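Local coordinates for protein malonyl CoA reductase (malonate semialdehyde-forming) (PDB 2EP5) that probably catalyses the NADP-dependent interconversion of malonyl-CoA and malonate semialdehyde (3-oxopropanoate) and belongs to the aspartate-semialdehyde dehydrogenase family, at residues S8-T13 with D79-A84; V35-S40 with L65-T70; K202-K207 with V233-V238. All coordinates share one frame; numbering follows the deposited sequence.

Interaction 1: residues S8-T13 with D79-A84; sequences SLLGST and DVVLSA
Leu10 and Leu82 grip each other through their backbones: Leu10 N gives a nearly straight bond to Leu82 O (2.9 Å, 168°), and Leu10 O in turn accepts Ala84 N. Two more bonds, Leu82 N to Ser8 O and Ser8 N to Val80 O, complete a parallel pairing of strands 5-10 and 80-83. On one face of the sheet, Leu10 CD1 lies 3.5 Å from Val81 CG1, with Ser8 and Ser83 on the same side. Ser8 OG, turned between its own N and carbonyl carbon (chi1 70°), presses on Val81 CG1 at 3.3 Å; it is buried without a polar partner. Ser83 OG instead bonds to Glu94. On the other face Leu9 CD1 meets Leu82 CB at 4.1 Å, and Met20 of helix 15-24 touches both leucines. Gly11 ends the strand with positive phi (59°), where a CB would clash with Ala84 O. This bend opens the glycine-rich turn of a Rossmann fold, consistent with NADP binding. Leu9, Leu10, Val81 and Leu82 suit a buried sheet, with the small serines fitting among them. The chemistry implies a strand pair whose facing N-H and C=O groups satisfy one another, while Leu9 bonds to strand 30-36 on its other side.

Interaction 2: residues V35-S40 with L65-T70; sequences VSASPS and LPIVST
The flat carbonyl of Val35 lies between Val68 and Ile67. Val68 N approaches its oxygen in the carbonyl plane (Val68 N to Val35 O 3.0 Å), while Ile67 CA adds a weaker C-H contact to the same oxygen. Methyls close in on opposite faces: Val68 CG2 stands over one, 3.6 Å from Val35 O, and Ile67 CD1 over the other. The next peptide, Ser36 to Ala37, has Ile67 CG2 obliquely above its N-H end, 3.6 Å from Ala37 N; with CG2 anti to the backbone N of Ile67, this branch reaches across to Ala37, whose CB it also touches, and CG1 carries CD1 back to Val35 CG2 at 3.6 Å. A beta-branched residue with two arms thus suits the place, and Tyr46 of helix 46-49 packs against both Val35 and Ile67. The short, weakly bonded strand 67-68 lies at one edge of the parallel Rossmann sheet, beside strand 30-36, whose far side bonds to strand 5-10. At the carbonyl of Val68 the donor is a hydroxyl: Ser36 OG, swung away from its own N (chi1 -179°), gives its proton to Val68 O at 2.9 Å, tilted 32° from the carbonyl plane. Thr70 CG2 rests 3.3 Å from the same OG. Serine suits the place because its short side chain puts a hydroxyl donor within reach of Val68 O; an alanine here would probably deprive Val68 O of that hydroxyl bond and leave a gap beside Thr70 CG2. Leu65 CB finishes the apolar patch, 4.1 Å from Val35 CG2, the two side chains crossing at about a right angle. Ser69, which points away from Val35-Ser40, bonds through OG to Asp74.

Interaction 3: residues K202-K207 with V233-V238; sequences KGEEDK and VTSIRV
Glu205 supplies the one hydrogen bond between residues 202-207 and 233-238: Ser235 N donates to its OE2 (2.9 Å, 151°), meeting the oxygen on the anti side and 28° out of the carboxylate plane. CG anti to the carbonyl carbon (chi1 -61°), followed by an extended chain, carries the carboxylate down to the strand. The same OE2 forms a salt bridge with Arg312 of the second subunit, so a glutamate, long and anionic, suits the spot. Among unbonded contacts, OE2 lies 3.1 Å from Val233 O; both are acceptors, and the arginine probably helps offset this closeness. Packing uses the aliphatic parts of both glutamates. Val233 CG2 touches Glu205 CG at 3.6 Å, and Glu204 CG lies 3.6 Å from Ser235 OG, whose small side chain lets the helix come close while its hydroxyl bonds to Thr176. Glu204, bent at chi2, sends OE2 in a different direction, to Asn150, Thr152 and Gln178. Its side chain is about 5 Å from both Cys151 and His244, the predicted acyl-thioester and proton-acceptor residues. Two successive glutamates at this helix start therefore serve different ends: Glu204 joins the polar network next to the predicted catalytic pair, Glu205 ties the strand to the dimer partner.

In the fold
Interactions 1 and 2 belong to one parallel sheet of the Rossmann domain, their centres about 10 Å apart. Strands 5-10 and 30-36 are neighbours in it, so 80-83 and 67-68 lie on the outer sides of this pair, and Leu9 O and Ser12 OG probably bond directly to Ser36. Along the chain, interaction 2 falls between the two segments of interaction 1. Interaction 3 comes later, in the dimerisation domain with its mixed sheet, its centre about 26 Å from interaction 1 and 31 Å from interaction 2, touching neither. The Rossmann part thus comes first in the sequence, and the later domain contributes subunit contacts and places Glu204 beside the predicted active-site residues.

Interaction 1: residues S8-T13 with D79-A84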
loop_
_atom_site.group_PDB
_atom_site.type_symbol
_atom_site.label_atom_id
_atom_site.label_comp_id
_atom_site.label_asym_id
_atom_site.label_seq_id
_atom_site.Cartn_x
_atom_site.Cartn_y
_atom_site.Cartn_z
ATOM N N SER A 8 34.677 -9.129 -12.225
ATOM C CA SER A 8 34.026 -10.052 -11.306
ATOM C C SER A 8 33.103 -9.181 -10.453
ATOM O O SER A 8 33.274 -7.966 -10.404
ATOM C CB SER A 8 35.051 -10.763 -10.424
ATOM O OG SER A 8 35.625 -9.881 -9.488
ATOM N N LEU A 9 32.130 -9.796 -9.791
ATOM C CA LEU A 9 31.184 -9.045 -8.972
ATOM C C LEU A 9 30.981 -9.632 -7.577
ATOM O O LEU A 9 30.545 -10.777 -7.436
ATOM C CB LEU A 9 29.836 -8.960 -9.693
ATOM C CG LEU A 9 28.694 -8.213 -8.987
ATOM C CD1 LEU A 9 29.055 -6.737 -8.826
ATOM C CD2 LEU A 9 27.401 -8.367 -9.790
ATOM N N LEU A 10 31.308 -8.841 -6.556
ATOM C CA LEU A 10 31.137 -9.244 -5.160
ATOM C C LEU A 10 29.731 -8.829 -4.705
ATOM O O LEU A 10 29.251 -7.761 -5.071
ATOM C CB LEU A 10 32.192 -8.570 -4.280
ATOM C CG LEU A 10 33.579 -9.225 -4.117
ATOM C CD1 LEU A 10 34.082 -9.816 -5.432
ATOM C CD2 LEU A 10 34.541 -8.184 -3.590
ATOM N N GLY A 11 29.077 -9.673 -3.911
ATOM C CA GLY A 11 27.734 -9.359 -3.463
ATOM C C GLY A 11 26.837 -9.189 -4.680
ATOM O O GLY A 11 26.240 -8.131 -4.880
ATOM N N SER A 12 26.754 -10.241 -5.492
ATOM C CA SER A 12 25.970 -10.243 -6.723
ATOM C C SER A 12 24.540 -10.729 -6.525
ATOM O O SER A 12 23.725 -10.674 -7.440
ATOM C CB SER A 12 26.645 -11.143 -7.757
ATOM O OG SER A 12 26.676 -12.492 -7.307
ATOM N N THR A 13 24.249 -11.201 -5.321
ATOM C CA THR A 13 22.938 -11.742 -4.976
ATOM C C THR A 13 21.899 -10.714 -4.514
ATOM O O THR A 13 20.697 -10.924 -4.685
ATOM C CB THR A 13 23.123 -12.844 -3.903
ATOM O OG1 THR A 13 23.495 -14.067 -4.550
ATOM C CG2 THR A 13 21.879 -13.050 -3.091
ATOM N N ASP A 79 40.305 -8.547 -14.501
ATOM C CA ASP A 79 40.906 -7.248 -14.752
ATOM C C ASP A 79 40.502 -6.247 -13.680
ATOM O O ASP A 79 41.329 -5.467 -13.211
ATOM C CB ASP A 79 40.488 -6.719 -16.125
ATOM C CG ASP A 79 41.248 -7.378 -17.262
ATOM O OD1 ASP A 79 42.498 -7.313 -17.260
ATOM O OD2 ASP A 79 40.595 -7.955 -18.156
ATOM N N VAL A 80 39.227 -6.268 -13.301
ATOM C CA VAL A 80 38.712 -5.364 -12.278
ATOM C C VAL A 80 37.658 -6.065 -11.433
ATOM O O VAL A 80 36.834 -6.820 -11.946
ATOM C CB VAL A 80 38.066 -4.109 -12.907
ATOM C CG1 VAL A 80 37.519 -3.194 -11.813
ATOM C CG2 VAL A 80 39.083 -3.374 -13.755
ATOM N N VAL A 81 37.694 -5.829 -10.133
ATOM C CA VAL A 81 36.721 -6.429 -9.242
ATOM C C VAL A 81 35.726 -5.354 -8.843
ATOM O O VAL A 81 36.117 -4.299 -8.339
ATOM C CB VAL A 81 37.370 -6.970 -7.969
ATOM C CG1 VAL A 81 36.315 -7.641 -7.103
ATOM C CG2 VAL A 81 38.469 -7.953 -8.321
ATOM N N LEU A 82 34.447 -5.608 -9.105
ATOM C CA LEU A 82 33.392 -4.671 -8.744
ATOM C C LEU A 82 32.769 -5.226 -7.470
ATOM O O LEU A 82 32.704 -6.439 -7.289
ATOM C CB LEU A 82 32.342 -4.582 -9.851
ATOM C CG LEU A 82 32.845 -4.367 -11.279
ATOM C CD1 LEU A 82 31.657 -4.011 -12.144
ATOM C CD2 LEU A 82 33.884 -3.259 -11.341
ATOM N N SER A 83 32.308 -4.347 -6.590
ATOM C CA SER A 83 31.741 -4.796 -5.329
ATOM C C SER A 83 30.432 -4.135 -4.930
ATOM O O SER A 83 30.283 -2.910 -4.991
ATOM C CB SER A 83 32.763 -4.590 -4.206
ATOM O OG SER A 83 32.270 -5.084 -2.972
ATOM N N ALA A 84 29.488 -4.974 -4.513
ATOM C CA ALA A 84 28.183 -4.524 -4.057
ATOM C C ALA A 84 27.944 -5.193 -2.711
ATOM O O ALA A 84 26.809 -5.367 -2.284
ATOM C CB ALA A 84 27.105 -4.931 -5.045
#

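Interaction 2: residues V35-S40 with L65-T70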
loop_
_atom_site.group_PDB
_atom_site.type_symbol
_atom_site.label_atom_id
_atom_site.label_comp_id
_atom_site.label_asym_id
_atom_site.label_seq_id
_atom_site.Cartn_x
_atom_site.Cartn_y
_atom_site.Cartn_z
ATOM N N VAL A 35 30.950 -14.121 -10.422
ATOM C CA VAL A 35 30.033 -13.530 -9.467
ATOM C C VAL A 35 30.292 -14.231 -8.151
ATOM O O VAL A 35 30.562 -15.438 -8.114
ATOM C CB VAL A 35 28.554 -13.730 -9.877
ATOM C CG1 VAL A 35 28.248 -12.909 -11.108
ATOM C CG2 VAL A 35 28.276 -15.202 -10.142
ATOM N N SER A 36 30.218 -13.461 -7.074
ATOM C CA SER A 36 30.459 -13.977 -5.743
ATOM C C SER A 36 29.241 -13.756 -4.868
ATOM O O SER A 36 28.439 -12.856 -5.114
ATOM C CB SER A 36 31.680 -13.275 -5.143
ATOM O OG SER A 36 31.983 -13.764 -3.855
ATOM N N ALA A 37 29.104 -14.600 -3.852
ATOM C CA ALA A 37 27.996 -14.520 -2.914
ATOM C C ALA A 37 28.467 -15.151 -1.611
ATOM O O ALA A 37 29.669 -15.366 -1.421
ATOM C CB ALA A 37 26.784 -15.269 -3.457
ATOM N N SER A 38 27.524 -15.452 -0.725
ATOM C CA SER A 38 27.851 -16.054 0.561
ATOM C C SER A 38 28.542 -17.404 0.361
ATOM O O SER A 38 28.332 -18.078 -0.652
ATOM C CB SER A 38 26.584 -16.230 1.403
ATOM O OG SER A 38 25.707 -17.171 0.808
ATOM N N PRO A 39 29.372 -17.810 1.337
ATOM C CA PRO A 39 30.142 -19.061 1.354
ATOM C C PRO A 39 29.393 -20.337 0.962
ATOM O O PRO A 39 29.867 -21.111 0.131
ATOM C CB PRO A 39 30.662 -19.121 2.788
ATOM C CG PRO A 39 30.881 -17.673 3.107
ATOM C CD PRO A 39 29.613 -17.041 2.572
ATOM N N SER A 40 28.236 -20.558 1.574
ATOM C CA SER A 40 27.443 -21.749 1.296
ATOM C C SER A 40 26.972 -21.863 -0.151
ATOM O O SER A 40 26.550 -22.932 -0.580
ATOM C CB SER A 40 26.231 -21.797 2.230
ATOM O OG SER A 40 25.449 -20.622 2.114
ATOM N N LEU A 65 27.080 -18.844 -14.573
ATOM C CA LEU A 65 28.335 -18.392 -13.970
ATOM C C LEU A 65 28.462 -19.010 -12.582
ATOM O O LEU A 65 27.551 -18.916 -11.758
ATOM C CB LEU A 65 28.361 -16.862 -13.865
ATOM C CG LEU A 65 28.373 -16.076 -15.181
ATOM C CD1 LEU A 65 28.328 -14.584 -14.900
ATOM C CD2 LEU A 65 29.626 -16.433 -15.972
ATOM N N PRO A 66 29.604 -19.650 -12.300
ATOM C CA PRO A 66 29.810 -20.282 -10.994
ATOM C C PRO A 66 30.068 -19.250 -9.903
ATOM O O PRO A 66 30.691 -18.216 -10.157
ATOM C CB PRO A 66 31.019 -21.175 -11.243
ATOM C CG PRO A 66 31.858 -20.298 -12.148
ATOM C CD PRO A 66 30.832 -19.714 -13.120
ATOM N N ILE A 67 29.572 -19.526 -8.698
ATOM C CA ILE A 67 29.770 -18.623 -7.569
ATOM C C ILE A 67 31.162 -18.890 -6.987
ATOM O O ILE A 67 31.519 -20.028 -6.686
ATOM C CB ILE A 67 28.716 -18.845 -6.446
ATOM C CG1 ILE A 67 27.293 -18.675 -6.993
ATOM C CG2 ILE A 67 28.955 -17.853 -5.312
ATOM C CD1 ILE A 67 26.970 -17.278 -7.468
ATOM N N VAL A 68 31.952 -17.834 -6.852
ATOM C CA VAL A 68 33.291 -17.958 -6.303
ATOM C C VAL A 68 33.367 -17.240 -4.958
ATOM O O VAL A 68 32.469 -16.478 -4.590
ATOM C CB VAL A 68 34.342 -17.359 -7.267
ATOM C CG1 VAL A 68 34.329 -18.128 -8.586
ATOM C CG2 VAL A 68 34.048 -15.882 -7.521
ATOM N N SER A 69 34.442 -17.491 -4.223
ATOM C CA SER A 69 34.630 -16.858 -2.927
ATOM C C SER A 69 35.032 -15.407 -3.138
ATOM O O SER A 69 35.260 -14.963 -4.266
ATOM C CB SER A 69 35.733 -17.558 -2.139
ATOM O OG SER A 69 37.008 -17.155 -2.608
ATOM N N THR A 70 35.126 -14.678 -2.033
ATOM C CA THR A 70 35.512 -13.273 -2.061
ATOM C C THR A 70 37.031 -13.132 -1.897
ATOM O O THR A 70 37.551 -12.024 -1.787
ATOM C CB THR A 70 34.806 -12.505 -0.923
ATOM O OG1 THR A 70 35.087 -13.139 0.331
ATOM C CG2 THR A 70 33.307 -12.507 -1.140
#

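Interaction 3: residues K202-K207 with V233-V238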
loop_
_atom_site.group_PDB
_atom_site.type_symbol
_atom_site.label_atom_id
_atom_site.label_comp_id
_atom_site.label_asym_id
_atom_site.label_seq_id
_atom_site.Cartn_x
_atom_site.Cartn_y
_atom_site.Cartn_z
ATOM N N LYS A 202 19.031 4.989 10.137
ATOM C CA LYS A 202 20.335 4.899 10.791
ATOM C C LYS A 202 21.552 5.271 9.937
ATOM O O LYS A 202 21.783 4.692 8.875
ATOM C CB LYS A 202 20.531 3.477 11.327
ATOM C CG LYS A 202 21.929 3.182 11.855
ATOM C CD LYS A 202 22.065 3.553 13.314
ATOM C CE LYS A 202 22.135 2.302 14.174
ATOM N NZ LYS A 202 23.299 1.461 13.788
ATOM N N GLY A 203 22.325 6.241 10.427
ATOM C CA GLY A 203 23.539 6.673 9.753
ATOM C C GLY A 203 23.435 7.341 8.398
ATOM O O GLY A 203 24.444 7.804 7.863
ATOM N N GLU A 204 22.232 7.412 7.845
ATOM C CA GLU A 204 22.032 8.015 6.532
ATOM C C GLU A 204 22.320 9.508 6.482
ATOM O O GLU A 204 22.925 9.990 5.534
ATOM C CB GLU A 204 20.593 7.787 6.059
ATOM C CG GLU A 204 20.382 8.018 4.565
ATOM C CD GLU A 204 20.984 6.904 3.714
ATOM O OE1 GLU A 204 21.624 5.985 4.290
ATOM O OE2 GLU A 204 20.816 6.950 2.471
ATOM N N GLU A 205 21.880 10.240 7.497
ATOM C CA GLU A 205 22.066 11.687 7.515
ATOM C C GLU A 205 23.523 12.136 7.594
ATOM O O GLU A 205 23.920 13.070 6.911
ATOM C CB GLU A 205 21.223 12.291 8.651
ATOM C CG GLU A 205 19.744 12.003 8.429
ATOM C CD GLU A 205 18.883 12.139 9.668
ATOM O OE1 GLU A 205 19.301 11.703 10.762
ATOM O OE2 GLU A 205 17.764 12.664 9.533
ATOM N N ASP A 206 24.320 11.451 8.402
ATOM C CA ASP A 206 25.722 11.790 8.538
ATOM C C ASP A 206 26.490 11.454 7.255
ATOM O O ASP A 206 27.345 12.226 6.815
ATOM C CB ASP A 206 26.319 11.051 9.732
ATOM C CG ASP A 206 27.687 11.577 10.111
ATOM O OD1 ASP A 206 27.804 12.805 10.334
ATOM O OD2 ASP A 206 28.641 10.768 10.185
ATOM N N LYS A 207 26.182 10.303 6.654
ATOM C CA LYS A 207 26.832 9.889 5.410
ATOM C C LYS A 207 26.533 10.863 4.273
ATOM O O LYS A 207 27.400 11.157 3.445
ATOM C CB LYS A 207 26.359 8.496 4.994
ATOM C CG LYS A 207 26.845 7.365 5.877
ATOM C CD LYS A 207 26.248 6.049 5.423
ATOM C CE LYS A 207 26.628 4.914 6.359
ATOM N NZ LYS A 207 25.863 3.677 6.038
ATOM N N VAL A 233 20.573 17.386 7.340
ATOM C CA VAL A 233 19.629 16.550 6.618
ATOM C C VAL A 233 18.764 15.657 7.475
ATOM O O VAL A 233 19.178 15.193 8.533
ATOM C CB VAL A 233 20.371 15.712 5.518
ATOM C CG1 VAL A 233 21.882 15.929 5.633
ATOM C CG2 VAL A 233 20.023 14.243 5.615
ATOM N N THR A 234 17.544 15.443 7.000
ATOM C CA THR A 234 16.569 14.599 7.672
ATOM C C THR A 234 16.143 13.535 6.662
ATOM O O THR A 234 15.507 13.849 5.644
ATOM C CB THR A 234 15.350 15.437 8.105
ATOM O OG1 THR A 234 15.806 16.550 8.888
ATOM C CG2 THR A 234 14.378 14.601 8.930
ATOM N N SER A 235 16.510 12.285 6.930
ATOM C CA SER A 235 16.181 11.187 6.022
ATOM C C SER A 235 14.984 10.384 6.509
ATOM O O SER A 235 14.983 9.837 7.615
ATOM C CB SER A 235 17.389 10.266 5.838
ATOM O OG SER A 235 18.503 10.988 5.350
ATOM N N ILE A 236 13.974 10.297 5.648
ATOM C CA ILE A 236 12.740 9.613 5.972
ATOM C C ILE A 236 12.453 8.440 5.044
ATOM O O ILE A 236 12.706 8.512 3.841
ATOM C CB ILE A 236 11.572 10.614 5.909
ATOM C CG1 ILE A 236 11.801 11.717 6.949
ATOM C CG2 ILE A 236 10.254 9.908 6.139
ATOM C CD1 ILE A 236 10.844 12.869 6.844
ATOM N N ARG A 237 11.928 7.362 5.616
ATOM C CA ARG A 237 11.578 6.183 4.841
ATOM C C ARG A 237 10.094 6.252 4.511
ATOM O O ARG A 237 9.266 6.463 5.401
ATOM C CB ARG A 237 11.861 4.911 5.632
ATOM C CG ARG A 237 11.697 3.631 4.820
ATOM C CD ARG A 237 12.985 2.820 4.878
ATOM N NE ARG A 237 13.918 3.162 3.810
ATOM C CZ ARG A 237 15.226 2.943 3.864
ATOM N NH1 ARG A 237 15.768 2.389 4.939
ATOM N NH2 ARG A 237 15.995 3.271 2.835
ATOM N N VAL A 238 9.770 6.094 3.229
ATOM C CA VAL A 238 8.386 6.127 2.758
ATOM C C VAL A 238 8.056 4.786 2.073
ATOM O O VAL A 238 8.962 4.080 1.628
ATOM C CB VAL A 238 8.178 7.289 1.765
ATOM C CG1 VAL A 238 8.300 8.611 2.492
ATOM C CG2 VAL A 238 9.208 7.213 0.640
#